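Local coordinates for protein maquette-3 (Escherichia coli, PDB 6Z0C) that is an artificial four-helix bundle modelled in silico, probably made to explore the design of buried charged networks in a hydrophobic core, at residues E5-F10 against E95-G100; L21-Q26 against L173-K178. One frame throughout, in Å; residues are numbered along the deposited sequence.

Overall arrangement
Both contacts use helix 4-48, but each pairs it with a different partner: helix 52-99 in contact 1 and helix 152-194 in contact 2. Contact 1 lies at one end of the long bundle, about 29 Å from the centre of the chain to the centre of the contact, and is partly buried; contact 2 lies in the interior, about 5 Å from the centre of the chain to its own centre. The chemistry follows the place. At the end, an arginine and a phenylalanine meet one tryptophan ring, whereas near the middle aliphatic side chains interlock and a glutamate closes the outer side. The two centres are 26 Å apart, and the contacts do not touch.

Contact 1. Residues E5-F10 against E95-G100; sequences ELRQEF and ELWQLG
Arg7 lies across one face of the Trp97 indole. Its CG sits over the centre of the six-membered ring, 3.5 Å from the centroid, a CH-pi contact. From there the chain runs on over the ring system, bringing Arg7 NE to 3.4 Å from Trp97 CZ2. The guanidinium is tilted well away from the indole, 61° between planes, so the aliphatic stem and NE do most of the touching.

Phe10 comes to the ring's edge instead: its CD2 lies near the indole plane, 3.5 Å from Trp97 CZ3. The two aromatic rings meet obliquely, at 71°.

What places the indole here is its first torsion, which sets CG between the backbone N and the carbonyl carbon (chi1 67°) and reaches the ring across to helix 4-48. With an alanine at Trp97, the Arg7 stem is likely to lose the surface it lies on, and a gap would probably open beside Phe10.

Farther inward, Phe10 also touches Phe111 and Thr189, tying in the other two helices. Helix 52-99 stops just beyond, where Gly100 takes a positive phi. The arrangement is a small aromatic cluster near one end of a four-helix bundle, with the stem of a partly exposed arginine over the indole face.

Contact 2. Residues L21-Q26 against L173-K178; sequences LQEIQQ and LQLVQK
Leu175 is the side chain that fills the space between the two helices, pointing from helix 152-194 toward helix 4-48 and meeting both Ile24 and Glu23. The tight part is with Ile24. The two side chains pass side by side, heading opposite ways, and Ile24 CG1 packs 3.7 Å from Leu175 CB. Ile24 does not leave its backbone pointing straight at the partner helix; with CG1 anti to the carbonyl carbon (chi1 -76°), the longer branch nevertheless turns across the gap. Its terminal CD1 then approaches the backbone of the facing helix more loosely, 4.1 Å from Leu175 O and 4.4 Å from Val176 N. These are van der Waals contacts, and Val176 itself adds little area.

The other side of Leu175 is looser and more polar. Glu23 runs roughly perpendicular to the leucine, its CG 3.8 Å from Leu175 CD1, and the extended chain carries the carboxylate past the leucine tip, where Glu23 CD is 3.9 Å from Leu175 CD2. The methyl-bearing end of Leu175 is thus roofed by the stem and head of an exposed glutamate. Beyond it a water donates to Glu23 OE1 at 2.6 Å and, weakly, accepts from Lys178 NZ. Glu23 OE1 and Lys178 NZ stand 5.9 Å apart, so the opposite charges are bridged through the water without direct contact, and any mutual attraction is probably modest.

The segments run nearly antiparallel, at 160°, with axes 10.1 Å apart. Leu175 is a knob in the hole formed by Leu20, Glu23, Ile24 and Leu27 of helix 4-48, in knobs-into-holes fashion. Behind this pair, Val176 meets Phe125 of helix 105-144, while Leu21 and Gln25 turn to helix 52-99, joining the interface to the rest of the four-helix bundle.

Contact 1. Residues E5-F10 against E95-G100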
ATOM      1  N   GLU A   5      16.501 -19.688  18.205  1.00 39.26           N
ATOM      2  CA  GLU A   5      16.517 -18.200  18.163  1.00 39.86           C
ATOM      3  C   GLU A   5      16.372 -17.729  16.711  1.00 36.80           C
ATOM      4  O   GLU A   5      15.630 -16.754  16.482  1.00 36.78           O
ATOM      5  CB  GLU A   5      17.795 -17.643  18.796  1.00 44.44           C
ATOM      6  CG  GLU A   5      17.830 -17.751  20.313  1.00 47.45           C
ATOM      7  CD  GLU A   5      18.255 -19.096  20.884  1.00 51.81           C
ATOM      8  OE1 GLU A   5      18.639 -19.990  20.096  1.00 51.84           O
ATOM      9  OE2 GLU A   5      18.202 -19.248  22.122  1.00 54.95           O
ATOM     10  N   LEU A   6      17.043 -18.389  15.760  1.00 34.18           N
ATOM     11  CA  LEU A   6      17.021 -17.977  14.331  1.00 34.83           C
ATOM     12  C   LEU A   6      15.662 -18.327  13.714  1.00 34.29           C
ATOM     13  O   LEU A   6      15.095 -17.470  13.012  1.00 33.35           O
ATOM     14  CB  LEU A   6      18.174 -18.639  13.574  1.00 34.85           C
ATOM     15  CG  LEU A   6      18.308 -18.234  12.107  1.00 38.32           C
ATOM     16  CD1 LEU A   6      18.431 -16.722  11.954  1.00 39.44           C
ATOM     17  CD2 LEU A   6      19.492 -18.937  11.463  1.00 40.10           C
ATOM     18  N   ARG A   7      15.145 -19.533  13.964  1.00 34.62           N
ATOM     19  CA  ARG A   7      13.791 -19.932  13.503  1.00 33.04           C
ATOM     20  C   ARG A   7      12.772 -18.908  14.026  1.00 32.12           C
ATOM     21  O   ARG A   7      11.954 -18.427  13.220  1.00 32.21           O
ATOM     22  CB  ARG A   7      13.445 -21.351  13.965  1.00 34.51           C
ATOM     23  CG  ARG A   7      12.067 -21.814  13.517  1.00 34.88           C
ATOM     24  CD  ARG A   7      11.614 -23.102  14.177  1.00 35.75           C
ATOM     25  NE  ARG A   7      10.285 -23.472  13.700  1.00 35.84           N
ATOM     26  CZ  ARG A   7       9.145 -22.907  14.093  1.00 35.05           C
ATOM     27  NH1 ARG A   7       7.999 -23.313  13.576  1.00 36.81           N
ATOM     28  NH2 ARG A   7       9.144 -21.942  14.996  1.00 35.55           N
ATOM     29  N   GLN A   8      12.825 -18.592  15.324  1.00 32.80           N
ATOM     30  CA  GLN A   8      11.891 -17.653  16.005  1.00 35.40           C
ATOM     31  C   GLN A   8      12.023 -16.249  15.401  1.00 36.19           C
ATOM     32  O   GLN A   8      10.986 -15.582  15.222  1.00 36.72           O
ATOM     33  CB  GLN A   8      12.163 -17.632  17.512  1.00 38.46           C
ATOM     34  CG  GLN A   8      11.280 -16.666  18.298  1.00 42.70           C
ATOM     35  CD  GLN A   8       9.805 -16.936  18.137  1.00 45.23           C
ATOM     36  OE1 GLN A   8       9.392 -17.950  17.579  1.00 44.62           O
ATOM     37  NE2 GLN A   8       8.987 -16.020  18.632  1.00 51.04           N
ATOM     38  N   GLU A   9      13.252 -15.814  15.118  1.00 35.65           N
ATOM     39  CA  GLU A   9      13.540 -14.507  14.471  1.00 37.29           C
ATOM     40  C   GLU A   9      12.794 -14.450  13.133  1.00 35.40           C
ATOM     41  O   GLU A   9      12.093 -13.455  12.893  1.00 35.52           O
ATOM     42  CB  GLU A   9      15.048 -14.333  14.296  1.00 39.63           C
ATOM     43  CG  GLU A   9      15.456 -13.021  13.655  1.00 42.20           C
ATOM     44  CD  GLU A   9      16.962 -12.830  13.629  1.00 46.29           C
ATOM     45  OE1 GLU A   9      17.523 -12.677  12.528  1.00 47.70           O
ATOM     46  OE2 GLU A   9      17.571 -12.858  14.711  1.00 51.54           O
ATOM     47  N   PHE A  10      12.920 -15.499  12.315  1.00 32.18           N
ATOM     48  CA  PHE A  10      12.264 -15.615  10.987  1.00 31.39           C
ATOM     49  C   PHE A  10      10.738 -15.593  11.145  1.00 31.78           C
ATOM     50  O   PHE A  10      10.057 -14.799  10.454  1.00 30.72           O
ATOM     51  CB  PHE A  10      12.715 -16.891  10.276  1.00 30.26           C
ATOM     52  CG  PHE A  10      12.107 -17.054   8.911  1.00 30.50           C
ATOM     53  CD1 PHE A  10      12.594 -16.337   7.831  1.00 29.94           C
ATOM     54  CD2 PHE A  10      11.025 -17.898   8.716  1.00 29.70           C
ATOM     55  CE1 PHE A  10      12.021 -16.472   6.577  1.00 31.08           C
ATOM     56  CE2 PHE A  10      10.458 -18.036   7.461  1.00 30.90           C
ATOM     57  CZ  PHE A  10      10.960 -17.329   6.392  1.00 29.61           C
ATOM     58  N   GLU A  95      11.921 -24.951   5.006  1.00 31.26           N
ATOM     59  CA  GLU A  95      12.775 -25.928   4.279  1.00 33.34           C
ATOM     60  C   GLU A  95      14.218 -25.781   4.767  1.00 31.67           C
ATOM     61  O   GLU A  95      14.867 -26.814   5.010  1.00 29.94           O
ATOM     62  CB  GLU A  95      12.710 -25.724   2.763  1.00 36.42           C
ATOM     63  CG  GLU A  95      11.438 -26.244   2.131  1.00 39.53           C
ATOM     64  CD  GLU A  95      11.229 -27.739   2.288  1.00 41.28           C
ATOM     65  OE1 GLU A  95      11.878 -28.507   1.554  1.00 43.83           O
ATOM     66  OE2 GLU A  95      10.440 -28.133   3.168  1.00 42.74           O
ATOM     67  N   LEU A  96      14.685 -24.540   4.924  1.00 32.01           N
ATOM     68  CA  LEU A  96      16.093 -24.232   5.285  1.00 33.44           C
ATOM     69  C   LEU A  96      16.425 -24.798   6.674  1.00 31.99           C
ATOM     70  O   LEU A  96      17.487 -25.427   6.786  1.00 32.27           O
ATOM     71  CB  LEU A  96      16.337 -22.720   5.201  1.00 35.02           C
ATOM     72  CG  LEU A  96      16.622 -22.185   3.796  1.00 35.08           C
ATOM     73  CD1 LEU A  96      16.471 -20.671   3.749  1.00 35.19           C
ATOM     74  CD2 LEU A  96      18.009 -22.601   3.326  1.00 35.07           C
ATOM     75  N   TRP A  97      15.578 -24.618   7.698  1.00 30.01           N
ATOM     76  CA  TRP A  97      15.926 -25.125   9.056  1.00 30.58           C
ATOM     77  C   TRP A  97      15.626 -26.625   9.178  1.00 29.38           C
ATOM     78  O   TRP A  97      16.332 -27.286   9.953  1.00 32.98           O
ATOM     79  CB  TRP A  97      15.315 -24.304  10.198  1.00 30.80           C
ATOM     80  CG  TRP A  97      13.828 -24.347  10.353  1.00 30.92           C
ATOM     81  CD1 TRP A  97      13.064 -25.393  10.781  1.00 32.53           C
ATOM     82  CD2 TRP A  97      12.926 -23.245  10.160  1.00 31.56           C
ATOM     83  NE1 TRP A  97      11.747 -25.026  10.835  1.00 32.64           N
ATOM     84  CE2 TRP A  97      11.630 -23.715  10.462  1.00 32.25           C
ATOM     85  CE3 TRP A  97      13.084 -21.915   9.754  1.00 33.01           C
ATOM     86  CZ2 TRP A  97      10.502 -22.904  10.358  1.00 35.29           C
ATOM     87  CZ3 TRP A  97      11.967 -21.115   9.649  1.00 34.41           C
ATOM     88  CH2 TRP A  97      10.697 -21.604   9.949  1.00 35.78           C
ATOM     89  N   GLN A  98      14.654 -27.158   8.436  1.00 28.86           N
ATOM     90  CA  GLN A  98      14.323 -28.609   8.493  1.00 30.31           C
ATOM     91  C   GLN A  98      15.456 -29.416   7.851  1.00 31.25           C
ATOM     92  O   GLN A  98      15.836 -30.458   8.418  1.00 32.94           O
ATOM     93  CB  GLN A  98      12.978 -28.899   7.824  1.00 30.30           C
ATOM     94  CG  GLN A  98      11.782 -28.491   8.675  1.00 30.94           C
ATOM     95  CD  GLN A  98      10.489 -29.086   8.175  1.00 31.78           C
ATOM     96  OE1 GLN A  98      10.466 -29.789   7.169  1.00 31.11           O
ATOM     97  NE2 GLN A  98       9.397 -28.812   8.879  1.00 30.90           N
ATOM     98  N   LEU A  99      15.990 -28.943   6.724  1.00 31.94           N
ATOM     99  CA  LEU A  99      17.021 -29.679   5.945  1.00 32.32           C
ATOM    100  C   LEU A  99      18.415 -29.368   6.495  1.00 31.94           C
ATOM    101  O   LEU A  99      19.289 -30.256   6.401  1.00 32.67           O
ATOM    102  CB  LEU A  99      16.892 -29.310   4.466  1.00 32.81           C
ATOM    103  CG  LEU A  99      15.704 -29.956   3.753  1.00 33.65           C
ATOM    104  CD1 LEU A  99      15.519 -29.371   2.362  1.00 35.94           C
ATOM    105  CD2 LEU A  99      15.880 -31.465   3.679  1.00 34.90           C
ATOM    106  N   GLY A 100      18.604 -28.175   7.065  1.00 33.81           N
ATOM    107  CA  GLY A 100      19.904 -27.712   7.586  1.00 35.28           C
ATOM    108  C   GLY A 100      21.004 -28.001   6.586  1.00 35.73           C
ATOM    109  O   GLY A 100      20.850 -27.590   5.424  1.00 35.14           O
TER

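Contact 2. Residues L21-Q26 against L173-K178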
ATOM      1  N   LEU A  21       0.346  -6.513   6.353  1.00 31.39           N
ATOM      2  CA  LEU A  21      -0.448  -6.615   5.100  1.00 33.63           C
ATOM      3  C   LEU A  21      -1.945  -6.563   5.439  1.00 34.03           C
ATOM      4  O   LEU A  21      -2.701  -5.957   4.653  1.00 33.05           O
ATOM      5  CB  LEU A  21      -0.070  -7.891   4.344  1.00 34.62           C
ATOM      6  CG  LEU A  21       1.274  -7.842   3.617  1.00 33.83           C
ATOM      7  CD1 LEU A  21       1.663  -9.221   3.108  1.00 34.43           C
ATOM      8  CD2 LEU A  21       1.251  -6.838   2.472  1.00 32.98           C
ATOM      9  N   GLN A  22      -2.353  -7.126   6.579  1.00 34.35           N
ATOM     10  CA  GLN A  22      -3.757  -7.048   7.067  1.00 36.36           C
ATOM     11  C   GLN A  22      -4.087  -5.581   7.376  1.00 33.53           C
ATOM     12  O   GLN A  22      -5.165  -5.119   6.955  1.00 33.07           O
ATOM     13  CB  GLN A  22      -3.964  -7.953   8.282  1.00 38.86           C
ATOM     14  CG  GLN A  22      -3.951  -9.437   7.939  1.00 45.11           C
ATOM     15  CD  GLN A  22      -4.053 -10.320   9.160  1.00 52.86           C
ATOM     16  OE1 GLN A  22      -4.526  -9.907  10.216  1.00 61.28           O
ATOM     17  NE2 GLN A  22      -3.606 -11.558   9.021  1.00 60.68           N
ATOM     18  N   GLU A  23      -3.186  -4.877   8.067  1.00 32.94           N
ATOM     19  CA  GLU A  23      -3.331  -3.434   8.402  1.00 35.61           C
ATOM     20  C   GLU A  23      -3.443  -2.620   7.106  1.00 32.66           C
ATOM     21  O   GLU A  23      -4.299  -1.724   7.040  1.00 29.90           O
ATOM     22  CB  GLU A  23      -2.154  -2.965   9.261  1.00 38.62           C
ATOM     23  CG  GLU A  23      -2.285  -1.531   9.737  1.00 41.53           C
ATOM     24  CD  GLU A  23      -1.215  -1.084  10.719  1.00 45.71           C
ATOM     25  OE1 GLU A  23      -0.226  -1.833  10.907  1.00 49.71           O
ATOM     26  OE2 GLU A  23      -1.368   0.015  11.289  1.00 49.76           O
ATOM     27  N   ILE A  24      -2.606  -2.924   6.112  1.00 30.88           N
ATOM     28  CA  ILE A  24      -2.638  -2.277   4.768  1.00 31.57           C
ATOM     29  C   ILE A  24      -4.009  -2.523   4.114  1.00 30.96           C
ATOM     30  O   ILE A  24      -4.607  -1.554   3.619  1.00 30.51           O
ATOM     31  CB  ILE A  24      -1.464  -2.769   3.899  1.00 30.71           C
ATOM     32  CG1 ILE A  24      -0.155  -2.105   4.337  1.00 31.55           C
ATOM     33  CG2 ILE A  24      -1.756  -2.556   2.422  1.00 32.08           C
ATOM     34  CD1 ILE A  24       1.086  -2.700   3.719  1.00 32.73           C
ATOM     35  N   GLN A  25      -4.491  -3.765   4.099  1.00 31.30           N
ATOM     36  CA  GLN A  25      -5.796  -4.113   3.467  1.00 35.10           C
ATOM     37  C   GLN A  25      -6.932  -3.357   4.169  1.00 32.25           C
ATOM     38  O   GLN A  25      -7.840  -2.867   3.463  1.00 33.60           O
ATOM     39  CB  GLN A  25      -6.019  -5.626   3.475  1.00 38.37           C
ATOM     40  CG  GLN A  25      -4.992  -6.376   2.639  1.00 43.50           C
ATOM     41  CD  GLN A  25      -5.601  -7.505   1.847  1.00 49.92           C
ATOM     42  OE1 GLN A  25      -6.059  -8.500   2.405  1.00 60.01           O
ATOM     43  NE2 GLN A  25      -5.604  -7.358   0.531  1.00 55.17           N
ATOM     44  N   GLN A  26      -6.886  -3.251   5.500  1.00 33.05           N
ATOM     45  CA  GLN A  26      -7.917  -2.526   6.291  1.00 36.15           C
ATOM     46  C   GLN A  26      -7.864  -1.033   5.949  1.00 34.77           C
ATOM     47  O   GLN A  26      -8.944  -0.435   5.789  1.00 34.84           O
ATOM     48  CB  GLN A  26      -7.738  -2.751   7.794  1.00 39.56           C
ATOM     49  CG  GLN A  26      -8.796  -2.055   8.645  1.00 43.85           C
ATOM     50  CD  GLN A  26     -10.204  -2.494   8.314  1.00 49.56           C
ATOM     51  OE1 GLN A  26     -10.447  -3.637   7.927  1.00 58.32           O
ATOM     52  NE2 GLN A  26     -11.150  -1.583   8.465  1.00 56.57           N
ATOM     53  N   LEU A 173       1.388   5.085   2.801  1.00 32.28           N
ATOM     54  CA  LEU A 173       2.803   5.163   2.333  1.00 34.11           C
ATOM     55  C   LEU A 173       3.735   4.642   3.434  1.00 33.31           C
ATOM     56  O   LEU A 173       4.632   3.850   3.109  1.00 34.10           O
ATOM     57  CB  LEU A 173       3.176   6.599   1.944  1.00 37.45           C
ATOM     58  CG  LEU A 173       2.990   6.973   0.476  1.00 39.61           C
ATOM     59  CD1 LEU A 173       3.496   8.385   0.217  1.00 41.14           C
ATOM     60  CD2 LEU A 173       3.695   5.987  -0.447  1.00 41.12           C
ATOM     61  N   GLN A 174       3.534   5.067   4.687  1.00 32.60           N
ATOM     62  CA  GLN A 174       4.387   4.654   5.838  1.00 33.23           C
ATOM     63  C   GLN A 174       4.328   3.129   6.023  1.00 32.02           C
ATOM     64  O   GLN A 174       5.381   2.529   6.298  1.00 30.81           O
ATOM     65  CB  GLN A 174       3.967   5.379   7.115  1.00 33.04           C
ATOM     66  CG  GLN A 174       4.308   6.862   7.096  1.00 33.44           C
ATOM     67  CD  GLN A 174       3.788   7.585   8.313  1.00 34.02           C
ATOM     68  OE1 GLN A 174       4.162   7.276   9.442  1.00 37.73           O
ATOM     69  NE2 GLN A 174       2.933   8.570   8.089  1.00 35.13           N
ATOM     70  N   LEU A 175       3.145   2.522   5.902  1.00 31.02           N
ATOM     71  CA  LEU A 175       2.977   1.054   6.069  1.00 30.23           C
ATOM     72  C   LEU A 175       3.744   0.330   4.957  1.00 28.80           C
ATOM     73  O   LEU A 175       4.359  -0.696   5.258  1.00 29.85           O
ATOM     74  CB  LEU A 175       1.491   0.677   6.062  1.00 30.17           C
ATOM     75  CG  LEU A 175       0.640   1.265   7.188  1.00 32.68           C
ATOM     76  CD1 LEU A 175      -0.783   0.733   7.117  1.00 33.75           C
ATOM     77  CD2 LEU A 175       1.239   0.995   8.560  1.00 33.13           C
ATOM     78  N   VAL A 176       3.727   0.857   3.728  1.00 29.81           N
ATOM     79  CA  VAL A 176       4.421   0.238   2.559  1.00 31.65           C
ATOM     80  C   VAL A 176       5.933   0.366   2.777  1.00 31.03           C
ATOM     81  O   VAL A 176       6.670  -0.562   2.408  1.00 32.64           O
ATOM     82  CB  VAL A 176       3.975   0.863   1.225  1.00 34.63           C
ATOM     83  CG1 VAL A 176       4.749   0.287   0.052  1.00 39.02           C
ATOM     84  CG2 VAL A 176       2.482   0.692   1.000  1.00 37.57           C
ATOM     85  N   GLN A 177       6.370   1.479   3.367  1.00 30.79           N
ATOM     86  CA  GLN A 177       7.792   1.729   3.708  1.00 31.90           C
ATOM     87  C   GLN A 177       8.211   0.746   4.814  1.00 30.83           C
ATOM     88  O   GLN A 177       9.319   0.184   4.703  1.00 31.81           O
ATOM     89  CB  GLN A 177       7.972   3.215   4.037  1.00 32.65           C
ATOM     90  CG  GLN A 177       7.813   4.111   2.809  1.00 32.56           C
ATOM     91  CD  GLN A 177       7.472   5.550   3.123  1.00 35.75           C
ATOM     92  OE1 GLN A 177       7.231   5.923   4.268  1.00 37.74           O
ATOM     93  NE2 GLN A 177       7.442   6.386   2.094  1.00 35.08           N
ATOM     94  N   LYS A 178       7.350   0.503   5.811  1.00 30.93           N
ATOM     95  CA  LYS A 178       7.588  -0.513   6.877  1.00 32.33           C
ATOM     96  C   LYS A 178       7.704  -1.904   6.243  1.00 30.79           C
ATOM     97  O   LYS A 178       8.573  -2.682   6.676  1.00 29.74           O
ATOM     98  CB  LYS A 178       6.475  -0.509   7.930  1.00 34.84           C
ATOM     99  CG  LYS A 178       6.519   0.658   8.907  1.00 39.91           C
ATOM    100  CD  LYS A 178       5.552   0.509  10.057  1.00 46.09           C
ATOM    101  CE  LYS A 178       5.551   1.700  10.989  1.00 51.09           C
ATOM    102  NZ  LYS A 178       4.408   1.644  11.929  1.00 55.75           N
TER
HETATM  103  O   HOH W   1       2.191  -1.038  11.635  1.00 48.19           O